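Local coordinates for protein transcriptional regulator, IclR family (Alicyclobacillus acidocaldarius subsp. acidocaldarius, PDB 5TJJ) that probably binds DNA as a transcription factor, combining a helix-turn-helix domain with a GAF-like C-terminal domain characteristic of IclR regulators, at residues Thr101-Val106 against Glu237-Ala242; Arg112-Ile117 against Phe139-Ala144; Arg148-Tyr153 against Asp219-Cys224; Pro202-Val207 against Ser223-Thr228. All coordinates share one frame; numbering follows the deposited sequence.

Contact 1: residues Thr101-Val106 against Glu237-Ala242; sequences TGMTAV and ERAVKA
Thr101 sets its methyl branch against the helical segment Glu237-Ala242, and that branch carries most of this contact. The evidence is in the apolar distances. Thr101 CG2 lies 3.7 Å from Ala239 CA and 3.8 Å from Ala239 CB, so it rests on the helix backbone as well as on the alanine methyl. Three residues further along the helix, Ala242 CB reaches Thr101 CG2 at 4.1 Å. Met103, present as selenomethionine, adds a second apolar group: its chain runs extended beyond CG (chi2 179°) and brings SE to 3.9 Å from Ala239 CB. The one alanine methyl therefore meets both side chains.

No hydrogen bond joins the two segments; the polar interactions act within each side. Thr101 OG1 accepts from Met103 N at 3.2 Å, forming an ST turn, and is also bonded to Val97 O one turn back in its own helix. These bonds hold OG1 between the backbone N and the carbonyl carbon (chi1 64°), which directs CG2 to the opposing helix. At the more open margin, Arg238 pairs with Asp235 in a salt bridge.

Gly102, the first residue past helix 86-101 and with positive phi (65°), turns the chain toward strand 104-110. The arrangement is one of helix-end packing in the GAF-like domain: the end of helix 86-101 and the loop after it pack on helix 233-253, with alanines at the interface.

Contact 2: residues Arg112-Ile117 against Phe139-Ala144; sequences RDDRVI and FPVYGA
The guanidinium of Arg115 turns one face to the backbone of Phe139 and Pro140, with Phe139 C 4.2 Å above its plane and over its centre. The arginine chain, bent at chi2 and chi3, folds back across the strand edge to achieve this. The Phe139 ring meets Val116 CG2 at its edge, near the ring plane, while within its own segment Tyr142 has Pro140 CB over one face, offset toward the rim.

Antiparallel pairing brings the two backbones together. Val116 and Phe139 form a hydrogen-bonded pair: Val116 N donates to Phe139 O at 2.7 Å, and Phe139 N returns a bond to Val116 O at 2.8 Å. Further along, Val141 N reaches Asp114 O at 2.9 Å, as the chain enters a type I turn. On the face shared by Val116 and Phe139, Val116 CG2 packs 3.7 Å from Phe139 CB, and Val116 CG1 lies 4.2 Å from Val141 CG2 of the turn. Cutting Val116 back to an alanine would probably open a gap between Phe139 and Val141. Asp114 has its charged partner in Arg161.

The chemistry thus divides: main-chain bonds set the register of an outermost strand of the sheet, 138-140, whereas apolar groups pack on the face carrying Val116 and Phe139.

Contact 3: residues Arg148-Tyr153 against Asp219-Cys224; sequences RCFLAY and DLVLSC
Val221 presses its CG2 methyl onto one face of the Phe150 ring, almost directly over the middle. The methyl carbon, Val221 CG2, is 3.5 Å from the Phe150 ring centroid and only 12° off the ring normal, which meets the definition of a CH-pi contact. It is slightly displaced toward the far end of the ring, as its 3.5 Å approach to Phe150 CZ against 4.0 Å to Phe150 CG indicates.

The valine torsion accounts for this placement: with CG1 opposite the backbone N (chi1 168°), CG2 falls beside that N and faces the aromatic ring. The CB of Phe150 leaves the helix alongside the strand, and it is the ring that reaches over to it. At the edge of that ring the main chain takes over, with Phe150 CE1 3.7 Å from Asp219 O, the oxygen lying near the ring plane. Cys149 meets the same valine from the preceding helical position; its CB comes to 3.7 Å of Val221 CG2 and 4.1 Å of Val221 CG1. One methyl thus meets both the aromatic face and the cysteine CB, which approach it from different sides. No hydrogen bond crosses the contact, and its side-chain cohesion is chiefly apolar.

Around this pair, Cys149 also touches Ala208 and Pro210 of strand 204-212, while Val221 is hydrogen-bonded through its backbone to Val108. Leu222, the next residue of the strand, packs instead on Leu243 and Ala247. Strand 218-227 consequently lies inside the sheet, covered by helix 144-151 on the Val221 side and by helix 233-253 on the Leu222 side.

Contact 4: residues Pro202-Val207 against Ser223-Thr228; sequences PGISAV and SCLTMT
Val207 and Cys224 pair in the closely packed half of this contact, where Cys224 N donates to Val207 O at 2.8 Å and Val207 N to Cys224 O at 3.1 Å. Val207 O is gripped a second time, by Ser223 OG at 3.2 Å, a donor 58° above the carbonyl plane. That OG stands opposite the serine's own backbone N (chi1 -175°), which carries it to the Val207 carbonyl. Exchanging Ser223 for an alanine would probably cost Val207 O this second donor, leaving it with Cys224 N across this pair of strands. Ala206 CB meets Leu225 CD2 at 3.8 Å on one sheet face, whereas Val207 and Cys224 send their side chains to the other, both onto Leu243 of helix 233-253.

Toward the Gly203-Thr228 end the contact becomes wetter and more polar. Ser205 N still donates to Thr226 O at 2.7 Å, but beyond it Ser205 OG and Thr228 OG1 share a hydrogen bond of 2.7 Å, and Ser205 OG also bonds His197. Thr228 N closes on Gly203 O at 2.7 Å, and a water bridges Thr228 OG1 and, weakly, Gly203 N. Gly203 and Met227 are exposed here.

The axes of segments 204-207 and 223-227, at 152°, fit a twisted antiparallel beta hairpin, that of strands 204-212 and 218-227.

Overall arrangement
All four contacts belong to one six-stranded antiparallel sheet and the helices on it. Strand 218-227 is common to contacts 3 and 4, which share Ser223 and Cys224, and neighbours strand 104-110 of contact 1 through the bond from Leu225 N to Thr104 O (2.8 Å). Contacts 1 and 4 have centres about 10 Å apart. Contacts 2 and 3 are equally close and meet where Val116 CG1 comes 3.5 Å from Phe150 CE2, whereas the centres of contacts 1 and 2 are about 22 Å apart. Bound glycerol, probably from the crystallisation liquor, is bonded by Thr104 OG1 and by Thr226 OG1; contacts 1 and 4 may thus border a pocket.

Contact 1: residues Thr101-Val106 against Glu237-Ala242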
loop_
_atom_site.group_PDB
_atom_site.type_symbol
_atom_site.label_atom_id
_atom_site.label_comp_id
_atom_site.label_asym_id
_atom_site.label_seq_id
_atom_site.Cartn_x
_atom_site.Cartn_y
_atom_site.Cartn_z
ATOM N N THR A 101 8.401 -5.198 27.101
ATOM C CA THR A 101 8.066 -6.334 27.998
ATOM C C THR A 101 9.244 -7.124 28.613
ATOM O O THR A 101 9.068 -7.756 29.648
ATOM C CB THR A 101 7.119 -7.357 27.323
ATOM O OG1 THR A 101 7.751 -7.975 26.204
ATOM C CG2 THR A 101 5.852 -6.684 26.870
ATOM N N GLY A 102 10.422 -7.108 27.980
ATOM C CA GLY A 102 11.504 -8.062 28.317
ATOM C C GLY A 102 11.156 -9.529 27.996
ATOM O O GLY A 102 11.708 -10.442 28.593
HETATM N N MSE A 103 10.237 -9.749 27.051
HETATM C CA MSE A 103 9.776 -11.086 26.655
HETATM C C MSE A 103 10.109 -11.319 25.223
HETATM O O MSE A 103 10.341 -10.375 24.456
HETATM C CB MSE A 103 8.267 -11.221 26.820
HETATM C CG MSE A 103 7.899 -11.093 28.294
HETATM SE SE MSE A 103 5.951 -11.242 28.593
HETATM C CE MSE A 103 5.859 -10.915 30.543
ATOM N N THR A 104 10.132 -12.587 24.827
ATOM C CA THR A 104 10.350 -12.915 23.423
ATOM C C THR A 104 9.002 -12.733 22.729
ATOM O O THR A 104 8.013 -13.214 23.176
ATOM C CB THR A 104 10.942 -14.319 23.244
ATOM O OG1 THR A 104 12.286 -14.305 23.729
ATOM C CG2 THR A 104 10.931 -14.747 21.778
ATOM N N ALA A 105 8.999 -12.004 21.636
ATOM C CA ALA A 105 7.789 -11.703 20.909
ATOM C C ALA A 105 7.789 -12.463 19.587
ATOM O O ALA A 105 8.830 -12.658 18.966
ATOM C CB ALA A 105 7.680 -10.200 20.686
ATOM N N VAL A 106 6.616 -12.898 19.160
ATOM C CA VAL A 106 6.501 -13.837 18.074
ATOM C C VAL A 106 5.316 -13.489 17.178
ATOM O O VAL A 106 4.228 -13.112 17.651
ATOM C CB VAL A 106 6.382 -15.251 18.647
ATOM C CG1 VAL A 106 5.967 -16.249 17.576
ATOM C CG2 VAL A 106 7.709 -15.684 19.242
ATOM N N GLU A 237 -0.195 -8.094 32.646
ATOM C CA GLU A 237 -0.889 -6.830 32.383
ATOM C C GLU A 237 -0.102 -5.971 31.391
ATOM O O GLU A 237 -0.673 -5.471 30.440
ATOM C CB GLU A 237 -1.155 -6.048 33.699
ATOM C CG GLU A 237 -2.320 -5.054 33.634
ATOM C CD GLU A 237 -2.333 -4.004 34.766
ATOM O OE1 GLU A 237 -2.898 -2.892 34.546
ATOM O OE2 GLU A 237 -1.791 -4.268 35.876
ATOM N N ARG A 238 1.204 -5.837 31.584
ATOM C CA ARG A 238 2.012 -4.972 30.724
ATOM C C ARG A 238 2.131 -5.491 29.301
ATOM O O ARG A 238 2.114 -4.725 28.349
ATOM C CB ARG A 238 3.415 -4.756 31.320
ATOM C CG ARG A 238 4.195 -3.615 30.673
ATOM C CD ARG A 238 5.676 -3.620 31.027
ATOM N NE ARG A 238 5.913 -3.222 32.421
ATOM C CZ ARG A 238 6.298 -4.027 33.424
ATOM N NH1 ARG A 238 6.533 -5.334 33.223
ATOM N NH2 ARG A 238 6.459 -3.512 34.645
ATOM N N ALA A 239 2.238 -6.797 29.153
ATOM C CA ALA A 239 2.408 -7.403 27.849
ATOM C C ALA A 239 1.117 -7.362 27.011
ATOM O O ALA A 239 1.140 -7.161 25.795
ATOM C CB ALA A 239 2.897 -8.818 28.036
ATOM N N VAL A 240 -0.012 -7.549 27.674
ATOM C CA VAL A 240 -1.323 -7.411 27.056
ATOM C C VAL A 240 -1.464 -6.014 26.475
ATOM O O VAL A 240 -1.878 -5.859 25.335
ATOM C CB VAL A 240 -2.459 -7.693 28.074
ATOM C CG1 VAL A 240 -3.836 -7.275 27.533
ATOM C CG2 VAL A 240 -2.456 -9.168 28.422
ATOM N N LYS A 241 -1.086 -5.014 27.259
ATOM C CA LYS A 241 -1.211 -3.621 26.848
ATOM C C LYS A 241 -0.267 -3.296 25.666
ATOM O O LYS A 241 -0.675 -2.622 24.732
ATOM C CB LYS A 241 -1.012 -2.695 28.054
ATOM C CG LYS A 241 -1.561 -1.279 27.872
ATOM C CD LYS A 241 -1.216 -0.367 29.055
ATOM C CE LYS A 241 -0.818 1.025 28.594
ATOM N NZ LYS A 241 -0.416 1.855 29.761
ATOM N N ALA A 242 0.946 -3.844 25.664
ATOM C CA ALA A 242 1.901 -3.625 24.564
ATOM C C ALA A 242 1.471 -4.390 23.279
ATOM O O ALA A 242 1.399 -3.808 22.210
ATOM C CB ALA A 242 3.310 -4.010 25.003
#

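Contact 2: residues Arg112-Ile117 against Phe139-Ala144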
loop_
_atom_site.group_PDB
_atom_site.type_symbol
_atom_site.label_atom_id
_atom_site.label_comp_id
_atom_site.label_asym_id
_atom_site.label_seq_id
_atom_site.Cartn_x
_atom_site.Cartn_y
_atom_site.Cartn_z
ATOM N N ARG A 112 -3.580 -23.266 5.954
ATOM C CA ARG A 112 -4.639 -24.222 5.690
ATOM C C ARG A 112 -4.439 -25.498 6.538
ATOM O O ARG A 112 -3.354 -25.778 7.037
ATOM C CB ARG A 112 -4.734 -24.540 4.184
ATOM C CG ARG A 112 -5.087 -23.327 3.322
ATOM C CD ARG A 112 -5.101 -23.623 1.821
ATOM N NE ARG A 112 -6.458 -23.755 1.257
ATOM C CZ ARG A 112 -7.131 -24.902 1.048
ATOM N NH1 ARG A 112 -6.608 -26.094 1.380
ATOM N NH2 ARG A 112 -8.353 -24.852 0.505
ATOM N N ASP A 113 -5.527 -26.226 6.726
ATOM C CA ASP A 113 -5.553 -27.521 7.368
ATOM C C ASP A 113 -5.218 -27.473 8.865
ATOM O O ASP A 113 -4.467 -28.294 9.386
ATOM C CB ASP A 113 -4.712 -28.518 6.548
ATOM C CG ASP A 113 -5.301 -28.749 5.134
ATOM O OD1 ASP A 113 -6.372 -28.157 4.793
ATOM O OD2 ASP A 113 -4.698 -29.540 4.370
ATOM N N ASP A 114 -5.850 -26.516 9.541
ATOM C CA ASP A 114 -5.822 -26.373 11.001
ATOM C C ASP A 114 -4.414 -26.241 11.599
ATOM O O ASP A 114 -4.177 -26.683 12.709
ATOM C CB ASP A 114 -6.606 -27.512 11.659
ATOM C CG ASP A 114 -8.085 -27.548 11.226
ATOM O OD1 ASP A 114 -8.729 -26.480 11.092
ATOM O OD2 ASP A 114 -8.622 -28.660 11.035
ATOM N N ARG A 115 -3.495 -25.642 10.848
ATOM C CA ARG A 115 -2.152 -25.393 11.334
ATOM C C ARG A 115 -1.924 -23.897 11.447
ATOM O O ARG A 115 -2.563 -23.084 10.761
ATOM C CB ARG A 115 -1.051 -25.959 10.410
ATOM C CG ARG A 115 -1.151 -27.408 9.968
ATOM C CD ARG A 115 -0.976 -28.391 11.107
ATOM N NE ARG A 115 0.432 -28.579 11.478
ATOM C CZ ARG A 115 0.866 -29.442 12.407
ATOM N NH1 ARG A 115 -0.003 -30.223 13.075
ATOM N NH2 ARG A 115 2.175 -29.525 12.674
ATOM N N VAL A 116 -0.960 -23.554 12.293
ATOM C CA VAL A 116 -0.397 -22.204 12.369
ATOM C C VAL A 116 1.104 -22.322 12.299
ATOM O O VAL A 116 1.637 -23.397 12.599
ATOM C CB VAL A 116 -0.811 -21.461 13.654
ATOM C CG1 VAL A 116 -2.326 -21.255 13.676
ATOM C CG2 VAL A 116 -0.386 -22.180 14.904
ATOM N N ILE A 117 1.777 -21.221 11.953
ATOM C CA ILE A 117 3.235 -21.210 11.830
ATOM C C ILE A 117 3.873 -19.918 12.383
ATOM O O ILE A 117 3.356 -18.812 12.177
ATOM C CB ILE A 117 3.649 -21.500 10.371
ATOM C CG1 ILE A 117 5.147 -21.721 10.238
ATOM C CG2 ILE A 117 3.215 -20.393 9.431
ATOM C CD1 ILE A 117 5.588 -22.070 8.819
ATOM N N PHE A 139 2.147 -25.547 14.327
ATOM C CA PHE A 139 1.366 -26.039 15.455
ATOM C C PHE A 139 -0.093 -26.198 15.048
ATOM O O PHE A 139 -0.532 -25.606 14.058
ATOM C CB PHE A 139 1.372 -25.020 16.583
ATOM C CG PHE A 139 2.727 -24.580 16.999
ATOM C CD1 PHE A 139 3.423 -25.276 17.959
ATOM C CD2 PHE A 139 3.296 -23.444 16.442
ATOM C CE1 PHE A 139 4.680 -24.860 18.365
ATOM C CE2 PHE A 139 4.543 -23.013 16.845
ATOM C CZ PHE A 139 5.242 -23.723 17.808
ATOM N N PRO A 140 -0.858 -26.965 15.836
ATOM C CA PRO A 140 -2.291 -26.974 15.602
ATOM C C PRO A 140 -2.904 -25.632 15.988
ATOM O O PRO A 140 -2.434 -24.974 16.936
ATOM C CB PRO A 140 -2.790 -28.074 16.534
ATOM C CG PRO A 140 -1.812 -28.045 17.652
ATOM C CD PRO A 140 -0.489 -27.823 16.978
ATOM N N VAL A 141 -3.931 -25.249 15.232
ATOM C CA VAL A 141 -4.666 -24.010 15.426
ATOM C C VAL A 141 -5.307 -23.850 16.811
ATOM O O VAL A 141 -5.547 -22.721 17.218
ATOM C CB VAL A 141 -5.753 -23.802 14.328
ATOM C CG1 VAL A 141 -6.893 -24.833 14.450
ATOM C CG2 VAL A 141 -6.285 -22.357 14.332
ATOM N N TYR A 142 -5.578 -24.944 17.524
ATOM C CA TYR A 142 -6.084 -24.873 18.910
ATOM C C TYR A 142 -5.044 -24.700 20.034
ATOM O O TYR A 142 -5.418 -24.490 21.208
ATOM C CB TYR A 142 -6.964 -26.096 19.241
ATOM C CG TYR A 142 -6.354 -27.467 18.994
ATOM C CD1 TYR A 142 -5.465 -28.024 19.906
ATOM C CD2 TYR A 142 -6.703 -28.220 17.859
ATOM C CE1 TYR A 142 -4.906 -29.284 19.688
ATOM C CE2 TYR A 142 -6.150 -29.479 17.633
ATOM C CZ TYR A 142 -5.255 -30.010 18.554
ATOM O OH TYR A 142 -4.691 -31.254 18.365
ATOM N N GLY A 143 -3.758 -24.803 19.698
ATOM C CA GLY A 143 -2.709 -24.897 20.711
ATOM C C GLY A 143 -2.428 -23.577 21.408
ATOM O O GLY A 143 -2.036 -22.591 20.771
ATOM N N ALA A 144 -2.666 -23.544 22.715
ATOM C CA ALA A 144 -2.156 -22.477 23.597
ATOM C C ALA A 144 -2.790 -21.093 23.293
ATOM O O ALA A 144 -3.788 -21.020 22.566
ATOM C CB ALA A 144 -0.617 -22.439 23.539
#

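Contact 3: residues Arg148-Tyr153 against Asp219-Cys224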
loop_
_atom_site.group_PDB
_atom_site.type_symbol
_atom_site.label_atom_id
_atom_site.label_comp_id
_atom_site.label_asym_id
_atom_site.label_seq_id
_atom_site.Cartn_x
_atom_site.Cartn_y
_atom_site.Cartn_z
ATOM N N ARG A 148 -6.043 -20.105 20.441
ATOM C CA ARG A 148 -7.298 -19.488 20.849
ATOM C C ARG A 148 -7.584 -18.106 20.228
ATOM O O ARG A 148 -8.756 -17.733 20.073
ATOM C CB ARG A 148 -7.314 -19.333 22.369
ATOM C CG ARG A 148 -7.410 -20.639 23.120
ATOM C CD ARG A 148 -7.937 -20.421 24.527
ATOM N NE ARG A 148 -6.871 -20.077 25.451
ATOM C CZ ARG A 148 -5.974 -20.929 25.925
ATOM N NH1 ARG A 148 -5.999 -22.220 25.588
ATOM N NH2 ARG A 148 -5.054 -20.481 26.757
ATOM N N CYS A 149 -6.541 -17.334 19.919
ATOM C CA CYS A 149 -6.767 -16.062 19.252
ATOM C C CYS A 149 -7.228 -16.204 17.820
ATOM O O CYS A 149 -7.940 -15.336 17.361
ATOM C CB CYS A 149 -5.549 -15.159 19.277
ATOM S SG CYS A 149 -5.229 -14.453 20.885
ATOM N N PHE A 150 -6.815 -17.261 17.115
ATOM C CA PHE A 150 -7.330 -17.533 15.757
ATOM C C PHE A 150 -8.753 -18.082 15.872
ATOM O O PHE A 150 -9.688 -17.515 15.296
ATOM C CB PHE A 150 -6.451 -18.525 14.988
ATOM C CG PHE A 150 -5.079 -18.009 14.605
ATOM C CD1 PHE A 150 -4.915 -17.137 13.554
ATOM C CD2 PHE A 150 -3.936 -18.469 15.256
ATOM C CE1 PHE A 150 -3.649 -16.689 13.170
ATOM C CE2 PHE A 150 -2.661 -18.030 14.876
ATOM C CZ PHE A 150 -2.519 -17.134 13.837
ATOM N N LEU A 151 -8.918 -19.142 16.659
ATOM C CA LEU A 151 -10.192 -19.857 16.749
ATOM C C LEU A 151 -11.370 -19.057 17.281
ATOM O O LEU A 151 -12.465 -19.159 16.759
ATOM C CB LEU A 151 -10.065 -21.091 17.616
ATOM C CG LEU A 151 -9.743 -22.414 16.947
ATOM C CD1 LEU A 151 -9.837 -23.504 18.005
ATOM C CD2 LEU A 151 -10.719 -22.711 15.825
ATOM N N ALA A 152 -11.145 -18.257 18.309
ATOM C CA ALA A 152 -12.217 -17.523 18.935
ATOM C C ALA A 152 -12.988 -16.633 17.948
ATOM O O ALA A 152 -14.176 -16.282 18.186
ATOM C CB ALA A 152 -11.663 -16.691 20.080
ATOM N N TYR A 153 -12.318 -16.250 16.864
ATOM C CA TYR A 153 -12.918 -15.375 15.856
ATOM C C TYR A 153 -13.410 -16.079 14.590
ATOM O O TYR A 153 -13.863 -15.415 13.675
ATOM C CB TYR A 153 -11.962 -14.232 15.538
ATOM C CG TYR A 153 -11.698 -13.361 16.736
ATOM C CD1 TYR A 153 -12.604 -12.384 17.121
ATOM C CD2 TYR A 153 -10.549 -13.541 17.523
ATOM C CE1 TYR A 153 -12.371 -11.598 18.243
ATOM C CE2 TYR A 153 -10.318 -12.774 18.669
ATOM C CZ TYR A 153 -11.228 -11.798 19.010
ATOM O OH TYR A 153 -11.011 -11.001 20.095
ATOM N N ASP A 219 -5.829 -13.428 10.431
ATOM C CA ASP A 219 -4.745 -14.115 9.707
ATOM C C ASP A 219 -3.401 -14.133 10.472
ATOM O O ASP A 219 -2.513 -14.907 10.137
ATOM C CB ASP A 219 -4.533 -13.460 8.335
ATOM C CG ASP A 219 -5.474 -14.006 7.254
ATOM O OD1 ASP A 219 -6.060 -15.119 7.427
ATOM O OD2 ASP A 219 -5.607 -13.310 6.203
ATOM N N LEU A 220 -3.268 -13.293 11.489
ATOM C CA LEU A 220 -2.017 -13.108 12.170
ATOM C C LEU A 220 -2.287 -12.939 13.641
ATOM O O LEU A 220 -3.299 -12.327 14.022
ATOM C CB LEU A 220 -1.326 -11.856 11.637
ATOM C CG LEU A 220 -0.669 -11.923 10.257
ATOM C CD1 LEU A 220 -0.075 -10.546 9.917
ATOM C CD2 LEU A 220 0.387 -13.025 10.213
ATOM N N VAL A 221 -1.378 -13.451 14.467
ATOM C CA VAL A 221 -1.440 -13.250 15.914
ATOM C C VAL A 221 -0.079 -12.793 16.395
ATOM O O VAL A 221 0.919 -13.248 15.882
ATOM C CB VAL A 221 -1.883 -14.523 16.618
ATOM C CG1 VAL A 221 -1.675 -14.445 18.134
ATOM C CG2 VAL A 221 -3.359 -14.814 16.300
ATOM N N LEU A 222 -0.064 -11.847 17.330
ATOM C CA LEU A 222 1.142 -11.410 17.984
ATOM C C LEU A 222 1.130 -12.029 19.351
ATOM O O LEU A 222 0.146 -11.915 20.059
ATOM C CB LEU A 222 1.210 -9.882 18.164
ATOM C CG LEU A 222 0.933 -8.971 16.993
ATOM C CD1 LEU A 222 1.239 -7.549 17.399
ATOM C CD2 LEU A 222 1.799 -9.348 15.812
ATOM N N SER A 223 2.258 -12.616 19.738
ATOM C CA SER A 223 2.364 -13.341 20.997
ATOM C C SER A 223 3.682 -13.074 21.727
ATOM O O SER A 223 4.681 -12.769 21.107
ATOM C CB SER A 223 2.221 -14.811 20.705
ATOM O OG SER A 223 2.201 -15.525 21.912
ATOM N N CYS A 224 3.660 -13.193 23.048
ATOM C CA CYS A 224 4.848 -13.013 23.909
ATOM C C CYS A 224 5.063 -14.292 24.695
ATOM O O CYS A 224 4.124 -14.808 25.317
ATOM C CB CYS A 224 4.633 -11.882 24.918
ATOM S SG CYS A 224 5.224 -10.302 24.336
#

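Contact 4: residues Pro202-Val207 against Ser223-Thr228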
loop_
_atom_site.group_PDB
_atom_site.type_symbol
_atom_site.label_atom_id
_atom_site.label_comp_id
_atom_site.label_asym_id
_atom_site.label_seq_id
_atom_site.Cartn_x
_atom_site.Cartn_y
_atom_site.Cartn_z
ATOM N N PRO A 202 6.159 -27.237 29.092
ATOM C CA PRO A 202 6.240 -27.028 30.540
ATOM C C PRO A 202 7.148 -25.835 30.847
ATOM O O PRO A 202 8.169 -25.674 30.185
ATOM C CB PRO A 202 6.842 -28.320 31.062
ATOM C CG PRO A 202 6.744 -29.291 29.955
ATOM C CD PRO A 202 6.753 -28.510 28.685
ATOM N N GLY A 203 6.713 -24.976 31.769
ATOM C CA GLY A 203 7.479 -23.791 32.188
ATOM C C GLY A 203 7.301 -22.512 31.396
ATOM O O GLY A 203 7.773 -21.467 31.829
ATOM N N ILE A 204 6.597 -22.575 30.261
ATOM C CA ILE A 204 6.493 -21.449 29.343
ATOM C C ILE A 204 5.074 -20.874 29.320
ATOM O O ILE A 204 4.105 -21.597 29.123
ATOM C CB ILE A 204 6.883 -21.872 27.926
ATOM C CG1 ILE A 204 8.297 -22.432 27.913
ATOM C CG2 ILE A 204 6.722 -20.714 26.924
ATOM C CD1 ILE A 204 9.364 -21.419 28.207
ATOM N N SER A 205 4.970 -19.565 29.525
ATOM C CA SER A 205 3.690 -18.885 29.396
ATOM C C SER A 205 3.619 -18.048 28.118
ATOM O O SER A 205 4.627 -17.700 27.515
ATOM C CB SER A 205 3.408 -18.029 30.620
ATOM O OG SER A 205 3.490 -18.823 31.805
ATOM N N ALA A 206 2.390 -17.791 27.694
ATOM C CA ALA A 206 2.096 -17.063 26.449
ATOM C C ALA A 206 0.938 -16.092 26.660
ATOM O O ALA A 206 -0.026 -16.403 27.323
ATOM C CB ALA A 206 1.795 -18.026 25.316
ATOM N N VAL A 207 1.091 -14.910 26.100
ATOM C CA VAL A 207 0.077 -13.879 26.014
ATOM C C VAL A 207 -0.014 -13.541 24.530
ATOM O O VAL A 207 1.021 -13.302 23.884
ATOM C CB VAL A 207 0.540 -12.634 26.763
ATOM C CG1 VAL A 207 -0.529 -11.561 26.724
ATOM C CG2 VAL A 207 0.935 -13.000 28.187
ATOM N N SER A 223 2.258 -12.616 19.738
ATOM C CA SER A 223 2.364 -13.341 20.997
ATOM C C SER A 223 3.682 -13.074 21.727
ATOM O O SER A 223 4.681 -12.769 21.107
ATOM C CB SER A 223 2.221 -14.811 20.705
ATOM O OG SER A 223 2.201 -15.525 21.912
ATOM N N CYS A 224 3.660 -13.193 23.048
ATOM C CA CYS A 224 4.848 -13.013 23.909
ATOM C C CYS A 224 5.063 -14.292 24.695
ATOM O O CYS A 224 4.124 -14.808 25.317
ATOM C CB CYS A 224 4.633 -11.882 24.918
ATOM S SG CYS A 224 5.224 -10.302 24.336
ATOM N N LEU A 225 6.290 -14.785 24.697
ATOM C CA LEU A 225 6.661 -15.942 25.511
ATOM C C LEU A 225 7.510 -15.494 26.687
ATOM O O LEU A 225 8.379 -14.641 26.535
ATOM C CB LEU A 225 7.412 -16.996 24.683
ATOM C CG LEU A 225 6.687 -17.472 23.410
ATOM C CD1 LEU A 225 7.505 -18.546 22.706
ATOM C CD2 LEU A 225 5.288 -17.985 23.710
ATOM N N THR A 226 7.232 -16.067 27.849
ATOM C CA THR A 226 8.078 -15.928 29.016
ATOM C C THR A 226 8.016 -17.207 29.861
ATOM O O THR A 226 7.184 -18.087 29.623
ATOM C CB THR A 226 7.714 -14.669 29.847
ATOM O OG1 THR A 226 8.694 -14.485 30.873
ATOM C CG2 THR A 226 6.321 -14.725 30.486
HETATM N N MSE A 227 8.893 -17.288 30.846
HETATM C CA MSE A 227 8.911 -18.392 31.787
HETATM C C MSE A 227 7.850 -18.152 32.817
HETATM O O MSE A 227 7.754 -17.066 33.375
HETATM C CB MSE A 227 10.235 -18.476 32.516
HETATM C CG MSE A 227 11.343 -18.733 31.505
HETATM SE SE MSE A 227 13.002 -19.308 32.407
HETATM C CE MSE A 227 13.777 -17.580 33.005
ATOM N N THR A 228 7.048 -19.172 33.077
ATOM C CA THR A 228 5.958 -19.083 34.044
ATOM C C THR A 228 6.469 -18.815 35.444
ATOM O O THR A 228 5.869 -18.046 36.167
ATOM C CB THR A 228 5.164 -20.395 34.102
ATOM O OG1 THR A 228 4.960 -20.890 32.781
ATOM C CG2 THR A 228 3.822 -20.190 34.762
HETATM O O HOH W 1 4.321 -23.512 32.880
#